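PDB 2QL3: probable transcriptional regulator, LysR family protein from Rhodococcus sp., which probably acts as a DNA-binding transcriptional regulator, the chain here being its C-terminal substrate-binding domain without the DNA-binding helix-turn-helix part. Local coordinates for residues A[3-9]-A[196-201]; A[14-20]-A[58-62]; A[68-74]-A[184-190]. All coordinates share one frame; numbering follows the deposited sequence.

Overall arrangement
From the N terminus, strand 5-11 opens the mixed sheet of this periplasmic-binding-protein-like domain, and helix 196-205, near the other end of the chain, comes back to lie on it in interaction 1, closing a loop that encloses the other two contacts. Inside that loop, interaction 2 sets the turn before helix 20-30 against strand 57-61 and is complete before interaction 3 begins. Interaction 3 pairs strand 69-84 with strand 182-189, which leads on to the helix of interaction 1. Neighbouring strands join the three: 5-11 lies beside 57-61, and 57-61 beside 182-189, where Ala58 O and Val60 O probably accept hydrogen bonds from Ala187 N and Val185 N.

Interaction 1 of 3, residues A[3-9]-A[196-201]; sequences VAGPIAV and RVARAF
Val197 is the knob of this contact: its two methyls rise from helix 196-205 into the bend of the N-terminal chain, between Val3 on one flank and Ile7 on the other. Val197 CG1 reaches Val3 CG2 at 3.5 Å and also comes close to the carbonyl oxygen of Ala4, while Val197 CG2 lies 3.3 Å from Pro6 O and also touches Ile7 CB. With chi1 at -68°, CG1 stands anti to the carbonyl carbon and CG2 is wedged between the backbone N and the carbonyl carbon, which spreads the fork along the passing strand. Gly5 spans the middle of this hollow; its backbone angles would press any side chain against the preceding carbonyl oxygen. Val3 closes the outer end, crossing Val197 at about a right angle, its CG1 resting 4.0 Å from Ala200 CB, one helical turn further on than Arg196, whose CB meets the other Val3 methyl. Towards the inner end the roles reverse and the strand supplies the bump. Ile7, fully extended, drops CD1 beside the helix, 3.8 Å from Ala198 CA and 3.5 Å from Phe201 CB. Beyond it, Val9 CG2 sits over one face of the Phe201 ring, 4.3 Å from the centroid and displaced towards the rim, in a CH-pi contact. Phe27 of helix 20-30 meets the same ring edge-to-face, and Val57 of the adjacent strand touches it too. Strand 5-9 and helix 196-201 run at 56° to each other, 8.0 Å apart at their closest. The side chains that meet are aliphatic and aromatic, and Val197 also presses on the carbonyl oxygens of Ala4 and Pro6, so the helix is held by shape and apolar burial, while backbone groups of the strand bond to Ser35, Glu37 and Asp56.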
loop_
_atom_site.group_PDB
_atom_site.type_symbol
_atom_site.label_atom_id
_atom_site.label_comp_id
_atom_site.label_asym_id
_atom_site.label_seq_id
_atom_site.Cartn_x
_atom_site.Cartn_y
_atom_site.Cartn_z
ATOM N N VAL A 3 -28.440 17.199 -4.739
ATOM C CA VAL A 3 -27.883 16.789 -3.399
ATOM C C VAL A 3 -26.581 17.499 -3.071
ATOM O O VAL A 3 -25.745 17.747 -3.940
ATOM C CB VAL A 3 -27.723 15.269 -3.240
ATOM C CG1 VAL A 3 -26.275 14.820 -3.450
ATOM C CG2 VAL A 3 -28.142 14.871 -1.836
ATOM N N ALA A 4 -26.448 17.862 -1.812
ATOM C CA ALA A 4 -25.331 18.666 -1.364
ATOM C C ALA A 4 -24.993 18.350 0.103
ATOM O O ALA A 4 -25.829 17.824 0.826
ATOM C CB ALA A 4 -25.662 20.157 -1.559
ATOM N N GLY A 5 -23.773 18.629 0.542
ATOM C CA GLY A 5 -23.422 18.381 1.927
ATOM C C GLY A 5 -22.423 17.230 2.086
ATOM O O GLY A 5 -22.095 16.532 1.101
ATOM N N PRO A 6 -21.940 17.029 3.324
ATOM C CA PRO A 6 -20.817 16.077 3.614
ATOM C C PRO A 6 -21.288 14.654 3.627
ATOM O O PRO A 6 -22.377 14.393 4.117
ATOM C CB PRO A 6 -20.391 16.477 5.024
ATOM C CG PRO A 6 -21.682 17.039 5.656
ATOM C CD PRO A 6 -22.401 17.717 4.536
ATOM N N ILE A 7 -20.458 13.719 3.130
ATOM C CA ILE A 7 -20.672 12.271 3.371
ATOM C C ILE A 7 -19.344 11.694 3.802
ATOM O O ILE A 7 -18.325 12.034 3.226
ATOM C CB ILE A 7 -21.270 11.468 2.136
ATOM C CG1 ILE A 7 -21.392 9.990 2.466
ATOM C CG2 ILE A 7 -20.437 11.657 0.819
ATOM C CD1 ILE A 7 -21.770 9.084 1.281
ATOM N N ALA A 8 -19.355 10.865 4.824
ATOM C CA ALA A 8 -18.148 10.105 5.244
ATOM C C ALA A 8 -18.164 8.669 4.698
ATOM O O ALA A 8 -19.062 7.879 4.987
ATOM C CB ALA A 8 -17.924 10.131 6.766
ATOM N N VAL A 9 -17.186 8.408 3.847
ATOM C CA VAL A 9 -17.001 7.109 3.178
ATOM C C VAL A 9 -15.741 6.394 3.687
ATOM O O VAL A 9 -14.601 6.912 3.621
ATOM C CB VAL A 9 -16.889 7.256 1.643
ATOM C CG1 VAL A 9 -16.786 5.841 0.973
ATOM C CG2 VAL A 9 -18.068 8.067 1.054
ATOM N N ARG A 196 -29.574 12.306 2.816
ATOM C CA ARG A 196 -29.913 12.414 1.431
ATOM C C ARG A 196 -28.682 12.165 0.585
ATOM O O ARG A 196 -28.772 11.493 -0.459
ATOM C CB ARG A 196 -30.485 13.785 1.114
ATOM C CG ARG A 196 -31.597 14.185 2.019
ATOM C CD ARG A 196 -32.643 15.036 1.380
ATOM N NE ARG A 196 -33.464 14.267 0.483
ATOM C CZ ARG A 196 -34.776 14.044 0.584
ATOM N NH1 ARG A 196 -35.528 14.508 1.563
ATOM N NH2 ARG A 196 -35.334 13.301 -0.345
ATOM N N VAL A 197 -27.537 12.667 1.046
ATOM C CA VAL A 197 -26.288 12.519 0.294
ATOM C C VAL A 197 -25.763 11.074 0.357
ATOM O O VAL A 197 -25.228 10.597 -0.627
ATOM C CB VAL A 197 -25.131 13.490 0.756
ATOM C CG1 VAL A 197 -25.451 14.902 0.428
ATOM C CG2 VAL A 197 -24.946 13.415 2.250
ATOM N N ALA A 198 -25.958 10.399 1.489
ATOM C CA ALA A 198 -25.569 8.989 1.691
ATOM C C ALA A 198 -26.398 8.112 0.760
ATOM O O ALA A 198 -25.881 7.252 0.055
ATOM C CB ALA A 198 -25.778 8.570 3.167
ATOM N N ARG A 199 -27.704 8.334 0.767
ATOM C CA ARG A 199 -28.627 7.641 -0.109
ATOM C C ARG A 199 -28.263 7.900 -1.598
ATOM O O ARG A 199 -28.225 6.962 -2.411
ATOM C CB ARG A 199 -30.037 8.097 0.206
ATOM C CG ARG A 199 -30.951 6.985 0.255
ATOM C CD ARG A 199 -32.006 7.258 1.261
ATOM N NE ARG A 199 -33.269 7.512 0.596
ATOM C CZ ARG A 199 -34.170 6.576 0.280
ATOM N NH1 ARG A 199 -33.959 5.290 0.570
ATOM N NH2 ARG A 199 -35.304 6.937 -0.326
ATOM N N ALA A 200 -27.974 9.152 -1.943
ATOM C CA ALA A 200 -27.552 9.466 -3.319
ATOM C C ALA A 200 -26.298 8.700 -3.687
ATOM O O ALA A 200 -26.189 8.199 -4.826
ATOM C CB ALA A 200 -27.371 10.990 -3.566
ATOM N N PHE A 201 -25.381 8.569 -2.706
ATOM C CA PHE A 201 -24.126 7.825 -2.916
ATOM C C PHE A 201 -24.354 6.316 -3.220
ATOM O O PHE A 201 -23.828 5.780 -4.211
ATOM C CB PHE A 201 -23.154 7.998 -1.745
ATOM C CG PHE A 201 -21.853 7.338 -1.955
ATOM C CD1 PHE A 201 -20.820 8.027 -2.558
ATOM C CD2 PHE A 201 -21.614 6.025 -1.516
ATOM C CE1 PHE A 201 -19.575 7.458 -2.746
ATOM C CE2 PHE A 201 -20.355 5.439 -1.722
ATOM C CZ PHE A 201 -19.332 6.181 -2.371
#

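Interaction 2 of 3, residues A[14-20]-A[58-62]; sequences ALGPTIL and AIVYD
Leu15 reaches across to strand 58-61 with both of its methyls, one for the backbone and one for an aromatic ring. Leu15 CD2 lies 3.4 Å from Ile59 O and 3.6 Å from Val60 CA, so it beds on the main chain of the strand; Leu15 CD1 meets the hydroxyl end of the Tyr61 ring, 3.7 Å from Tyr61 CZ. The side chain departs from the usual staggered leucine shapes, with chi1 at -100° and chi2 at 17°, and this twist lets its fork straddle the step from Ile59 to Tyr61. Tyr61 itself swings back towards the loop: its CG is anti to the carbonyl carbon (chi1 -52°), and the ring end comes nearer than its CB would suggest, bringing OH to 3.8 Å from Ala14 CB. Ile59 faces the loop with its branched end. Its CG2, anti to the backbone N, touches the matching CG2 of Ile19 at 4.0 Å, and Leu20 CD2 slides past from the opposite direction to lie 3.9 Å from Ile59 CB. Three consecutive atoms of Ile59, CG1, CB and CG2, thus line one side of the Leu20 methyl. The loop keeps its coil through bonds of its own: Thr18 OG1 donates to Ala14 O at 3.2 Å, in the carbonyl plane and on a lone pair, and Ile19 N donates to Leu15 O. Gln156 ties the two sides further, hydrogen-bonding Thr18 OG1 and, weakly, Tyr61 OH. The contact is buried, its centre about 6 Å from the centre of the folded chain. Val9 and Cys11 of strand 5-11 continue the apolar layer beside Leu20, Val184 and Val186 of strand 182-189 extend it past Ile19 and Ile59, and Leu20 begins helix 20-30, which packs against strand 5-11.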
loop_
_atom_site.group_PDB
_atom_site.type_symbol
_atom_site.label_atom_id
_atom_site.label_comp_id
_atom_site.label_asym_id
_atom_site.label_seq_id
_atom_site.Cartn_x
_atom_site.Cartn_y
_atom_site.Cartn_z
ATOM N N ALA A 14 -6.755 -1.923 0.950
ATOM C CA ALA A 14 -6.604 -2.590 -0.341
ATOM C C ALA A 14 -7.677 -2.213 -1.366
ATOM O O ALA A 14 -7.529 -2.452 -2.562
ATOM C CB ALA A 14 -6.602 -4.094 -0.120
ATOM N N LEU A 15 -8.762 -1.638 -0.892
ATOM C CA LEU A 15 -9.843 -1.183 -1.743
ATOM C C LEU A 15 -9.624 0.289 -2.129
ATOM O O LEU A 15 -10.216 0.766 -3.105
ATOM C CB LEU A 15 -11.153 -1.327 -0.967
ATOM C CG LEU A 15 -12.058 -2.539 -1.239
ATOM C CD1 LEU A 15 -11.441 -3.652 -1.920
ATOM C CD2 LEU A 15 -12.860 -2.994 -0.015
ATOM N N GLY A 16 -8.822 1.010 -1.336
ATOM C CA GLY A 16 -8.529 2.409 -1.609
ATOM C C GLY A 16 -8.028 2.754 -3.003
ATOM O O GLY A 16 -8.528 3.689 -3.592
ATOM N N PRO A 17 -6.997 2.036 -3.545
ATOM C CA PRO A 17 -6.502 2.360 -4.940
ATOM C C PRO A 17 -7.197 1.651 -6.116
ATOM O O PRO A 17 -6.986 1.997 -7.260
ATOM C CB PRO A 17 -5.037 1.933 -4.911
ATOM C CG PRO A 17 -4.890 1.024 -3.711
ATOM C CD PRO A 17 -6.155 1.014 -2.886
ATOM N N THR A 18 -8.051 0.676 -5.821
ATOM C CA THR A 18 -8.576 -0.183 -6.872
ATOM C C THR A 18 -10.008 0.215 -7.197
ATOM O O THR A 18 -10.354 0.380 -8.382
ATOM C CB THR A 18 -8.517 -1.663 -6.483
ATOM O OG1 THR A 18 -9.136 -1.822 -5.211
ATOM C CG2 THR A 18 -7.087 -2.100 -6.297
ATOM N N ILE A 19 -10.835 0.367 -6.160
ATOM C CA ILE A 19 -12.247 0.645 -6.353
ATOM C C ILE A 19 -12.680 2.121 -6.109
ATOM O O ILE A 19 -13.460 2.710 -6.878
ATOM C CB ILE A 19 -13.059 -0.411 -5.534
ATOM C CG1 ILE A 19 -13.202 -1.641 -6.454
ATOM C CG2 ILE A 19 -14.397 0.085 -5.190
ATOM C CD1 ILE A 19 -13.413 -2.972 -5.757
ATOM N N LEU A 20 -12.102 2.705 -5.078
ATOM C CA LEU A 20 -12.457 3.997 -4.585
ATOM C C LEU A 20 -12.149 5.190 -5.496
ATOM O O LEU A 20 -12.959 6.082 -5.562
ATOM C CB LEU A 20 -11.868 4.228 -3.225
ATOM C CG LEU A 20 -12.731 3.854 -2.017
ATOM C CD1 LEU A 20 -13.947 4.786 -1.839
ATOM C CD2 LEU A 20 -13.112 2.403 -2.088
ATOM N N ALA A 58 -19.506 2.358 4.046
ATOM C CA ALA A 58 -18.213 1.671 3.940
ATOM C C ALA A 58 -18.210 0.863 2.628
ATOM O O ALA A 58 -19.261 0.276 2.217
ATOM C CB ALA A 58 -18.044 0.735 5.154
ATOM N N ILE A 59 -17.064 0.851 1.960
ATOM C CA ILE A 59 -16.826 -0.022 0.843
ATOM C C ILE A 59 -15.936 -1.132 1.370
ATOM O O ILE A 59 -14.811 -0.887 1.798
ATOM C CB ILE A 59 -16.098 0.677 -0.306
ATOM C CG1 ILE A 59 -16.865 1.958 -0.742
ATOM C CG2 ILE A 59 -15.857 -0.290 -1.466
ATOM C CD1 ILE A 59 -18.275 1.739 -1.174
ATOM N N VAL A 60 -16.456 -2.364 1.379
ATOM C CA VAL A 60 -15.760 -3.469 2.047
ATOM C C VAL A 60 -15.900 -4.787 1.307
ATOM O O VAL A 60 -16.804 -4.957 0.494
ATOM C CB VAL A 60 -16.257 -3.695 3.528
ATOM C CG1 VAL A 60 -15.815 -2.582 4.396
ATOM C CG2 VAL A 60 -17.775 -3.852 3.607
ATOM N N TYR A 61 -15.019 -5.744 1.597
ATOM C CA TYR A 61 -15.326 -7.108 1.215
ATOM C C TYR A 61 -16.426 -7.657 2.101
ATOM O O TYR A 61 -16.426 -7.456 3.308
ATOM C CB TYR A 61 -14.120 -8.035 1.324
ATOM C CG TYR A 61 -12.843 -7.614 0.644
ATOM C CD1 TYR A 61 -12.725 -7.615 -0.743
ATOM C CD2 TYR A 61 -11.717 -7.296 1.400
ATOM C CE1 TYR A 61 -11.515 -7.306 -1.364
ATOM C CE2 TYR A 61 -10.505 -6.933 0.780
ATOM C CZ TYR A 61 -10.417 -6.952 -0.607
ATOM O OH TYR A 61 -9.226 -6.627 -1.242
ATOM N N ASP A 62 -17.357 -8.405 1.518
ATOM C CA ASP A 62 -18.408 -9.049 2.308
ATOM C C ASP A 62 -17.828 -10.347 2.846
ATOM O O ASP A 62 -18.100 -11.443 2.309
ATOM C CB ASP A 62 -19.618 -9.308 1.414
ATOM C CG ASP A 62 -20.831 -9.862 2.155
ATOM O OD1 ASP A 62 -20.926 -9.876 3.416
ATOM O OD2 ASP A 62 -21.709 -10.318 1.419
#

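Interaction 3 of 3, residues A[68-74]-A[184-190]; sequences EWQTVPL and VVVAWHQ
Gln70 lays its CB over one face of the Trp188 indole, 3.6 Å from the centroid of the five-membered ring, in a close CH-pi contact, while Val72 CG2 comes to the ring's edge at CH2, 4.0 Å away. Trp188 owes this place to its chi1 of 63°, which lodges CG between the backbone N and the carbonyl carbon and turns the indole back across the neighbouring strand. A serine in its place would probably leave the Gln70 chain without its flat support and open a gap beside Val72. On the sheet's other face, Trp69 CE3 packs on Ala187 CB, and its NE1 side meets the His189 ring obliquely, planes at 52°. Glu68 CB lies over a face of that imidazole. Behind these side chains, the antiparallel backbone ladder fixes the register: Gln70 and Trp188 exchange two hydrogen bonds, Val72 and Val186 two more, and Leu74 N to Val184 O (2.7 Å, 170° at hydrogen) and Gln190 N to Glu68 O finish the ends. Further out, Arg47 and Leu50 of helix 43-51 flank Trp69, and Ile202 of helix 196-205 touches Trp188. Backbone polar groups thus go into strand pairing, 182-189 bonding to both 69-84 and 57-61, while Trp69 and Trp188 meet a helix on opposite faces through largely apolar surface.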
loop_
_atom_site.group_PDB
_atom_site.type_symbol
_atom_site.label_atom_id
_atom_site.label_comp_id
_atom_site.label_asym_id
_atom_site.label_seq_id
_atom_site.Cartn_x
_atom_site.Cartn_y
_atom_site.Cartn_z
ATOM N N GLU A 68 -25.780 -6.588 11.238
ATOM C CA GLU A 68 -26.458 -5.284 11.459
ATOM C C GLU A 68 -26.328 -4.351 10.218
ATOM O O GLU A 68 -26.969 -3.297 10.159
ATOM C CB GLU A 68 -25.917 -4.561 12.725
ATOM C CG GLU A 68 -26.429 -5.074 14.154
ATOM C CD GLU A 68 -26.352 -3.987 15.287
ATOM O OE1 GLU A 68 -25.254 -3.729 15.889
ATOM O OE2 GLU A 68 -27.419 -3.402 15.627
ATOM N N TRP A 69 -25.468 -4.744 9.260
ATOM C CA TRP A 69 -25.135 -3.954 8.080
ATOM C C TRP A 69 -25.931 -4.382 6.868
ATOM O O TRP A 69 -25.989 -5.539 6.520
ATOM C CB TRP A 69 -23.635 -4.087 7.772
ATOM C CG TRP A 69 -22.721 -3.415 8.841
ATOM C CD1 TRP A 69 -23.078 -2.982 10.110
ATOM C CD2 TRP A 69 -21.312 -3.197 8.730
ATOM N NE1 TRP A 69 -21.979 -2.496 10.777
ATOM C CE2 TRP A 69 -20.881 -2.592 9.950
ATOM C CE3 TRP A 69 -20.375 -3.432 7.720
ATOM C CZ2 TRP A 69 -19.553 -2.215 10.164
ATOM C CZ3 TRP A 69 -19.053 -3.033 7.918
ATOM C CH2 TRP A 69 -18.648 -2.454 9.147
ATOM N N GLN A 70 -26.581 -3.428 6.261
ATOM C CA GLN A 70 -27.199 -3.586 4.960
ATOM C C GLN A 70 -26.036 -3.490 3.974
ATOM O O GLN A 70 -25.092 -2.728 4.207
ATOM C CB GLN A 70 -28.158 -2.428 4.751
ATOM C CG GLN A 70 -29.380 -2.463 5.652
ATOM C CD GLN A 70 -30.464 -3.355 5.071
ATOM O OE1 GLN A 70 -31.264 -2.915 4.236
ATOM N NE2 GLN A 70 -30.500 -4.611 5.502
ATOM N N THR A 71 -26.081 -4.271 2.909
ATOM C CA THR A 71 -25.004 -4.282 1.913
ATOM C C THR A 71 -25.629 -4.353 0.506
ATOM O O THR A 71 -26.741 -4.826 0.363
ATOM C CB THR A 71 -24.031 -5.487 2.061
ATOM O OG1 THR A 71 -24.751 -6.700 1.846
ATOM C CG2 THR A 71 -23.305 -5.529 3.448
ATOM N N VAL A 72 -24.911 -3.879 -0.512
ATOM C CA VAL A 72 -25.333 -4.022 -1.904
ATOM C C VAL A 72 -24.037 -4.352 -2.676
ATOM O O VAL A 72 -23.061 -3.612 -2.585
ATOM C CB VAL A 72 -25.982 -2.701 -2.467
ATOM C CG1 VAL A 72 -26.036 -2.737 -3.990
ATOM C CG2 VAL A 72 -27.412 -2.483 -1.982
ATOM N N PRO A 73 -24.032 -5.456 -3.455
ATOM C CA PRO A 73 -22.814 -5.840 -4.142
ATOM C C PRO A 73 -22.408 -4.919 -5.286
ATOM O O PRO A 73 -23.238 -4.444 -6.045
ATOM C CB PRO A 73 -23.090 -7.267 -4.605
ATOM C CG PRO A 73 -24.554 -7.336 -4.770
ATOM C CD PRO A 73 -25.148 -6.384 -3.726
ATOM N N LEU A 74 -21.121 -4.617 -5.369
ATOM C CA LEU A 74 -20.623 -3.694 -6.382
ATOM C C LEU A 74 -19.974 -4.535 -7.481
ATOM O O LEU A 74 -20.084 -4.251 -8.684
ATOM C CB LEU A 74 -19.603 -2.779 -5.721
ATOM C CG LEU A 74 -19.947 -1.405 -5.126
ATOM C CD1 LEU A 74 -21.350 -1.260 -4.758
ATOM C CD2 LEU A 74 -19.070 -1.164 -3.939
ATOM N N VAL A 184 -17.318 -7.481 -3.197
ATOM C CA VAL A 184 -17.109 -6.166 -2.697
ATOM C C VAL A 184 -18.494 -5.494 -2.648
ATOM O O VAL A 184 -19.251 -5.458 -3.653
ATOM C CB VAL A 184 -16.147 -5.427 -3.595
ATOM C CG1 VAL A 184 -15.837 -3.989 -3.052
ATOM C CG2 VAL A 184 -14.833 -6.229 -3.719
ATOM N N VAL A 185 -18.827 -4.975 -1.462
ATOM C CA VAL A 185 -20.111 -4.325 -1.206
ATOM C C VAL A 185 -19.977 -2.842 -0.783
ATOM O O VAL A 185 -18.943 -2.436 -0.258
ATOM C CB VAL A 185 -20.900 -5.109 -0.138
ATOM C CG1 VAL A 185 -21.167 -6.580 -0.628
ATOM C CG2 VAL A 185 -20.154 -5.103 1.259
ATOM N N VAL A 186 -21.009 -2.047 -1.069
ATOM C CA VAL A 186 -21.304 -0.815 -0.277
ATOM C C VAL A 186 -22.154 -1.186 0.957
ATOM O O VAL A 186 -23.123 -1.943 0.849
ATOM C CB VAL A 186 -21.938 0.335 -1.112
ATOM C CG1 VAL A 186 -23.371 -0.032 -1.671
ATOM C CG2 VAL A 186 -21.986 1.662 -0.286
ATOM N N ALA A 187 -21.758 -0.732 2.137
ATOM C CA ALA A 187 -22.461 -1.133 3.359
ATOM C C ALA A 187 -22.839 0.040 4.238
ATOM O O ALA A 187 -22.220 1.099 4.191
ATOM C CB ALA A 187 -21.588 -2.179 4.158
ATOM N N TRP A 188 -23.903 -0.119 4.999
ATOM C CA TRP A 188 -24.296 0.875 5.986
ATOM C C TRP A 188 -25.057 0.155 7.075
ATOM O O TRP A 188 -25.504 -0.944 6.881
ATOM C CB TRP A 188 -25.152 1.986 5.383
ATOM C CG TRP A 188 -26.480 1.530 4.827
ATOM C CD1 TRP A 188 -27.684 1.566 5.450
ATOM C CD2 TRP A 188 -26.703 0.930 3.543
ATOM N NE1 TRP A 188 -28.677 1.039 4.624
ATOM C CE2 TRP A 188 -28.101 0.644 3.447
ATOM C CE3 TRP A 188 -25.862 0.615 2.457
ATOM C CZ2 TRP A 188 -28.679 0.095 2.300
ATOM C CZ3 TRP A 188 -26.424 0.051 1.316
ATOM C CH2 TRP A 188 -27.830 -0.217 1.251
ATOM N N HIS A 189 -25.219 0.784 8.217
ATOM C CA HIS A 189 -25.834 0.114 9.362
ATOM C C HIS A 189 -27.382 0.147 9.269
ATOM O O HIS A 189 -27.958 1.199 9.038
ATOM C CB HIS A 189 -25.298 0.847 10.594
ATOM C CG HIS A 189 -25.459 0.114 11.884
ATOM N ND1 HIS A 189 -26.680 -0.049 12.501
ATOM C CD2 HIS A 189 -24.538 -0.428 12.716
ATOM C CE1 HIS A 189 -26.507 -0.677 13.655
ATOM N NE2 HIS A 189 -25.213 -0.913 13.815
ATOM N N GLN A 190 -28.032 -1.028 9.405
ATOM C CA GLN A 190 -29.495 -1.208 9.526
ATOM C C GLN A 190 -30.238 -0.114 10.255
ATOM O O GLN A 190 -31.391 0.164 9.944
ATOM C CB GLN A 190 -29.782 -2.442 10.384
ATOM C CG GLN A 190 -30.532 -3.525 9.717
ATOM C CD GLN A 190 -30.250 -4.799 10.386
ATOM O OE1 GLN A 190 -30.236 -4.885 11.627
ATOM N NE2 GLN A 190 -29.902 -5.800 9.584
#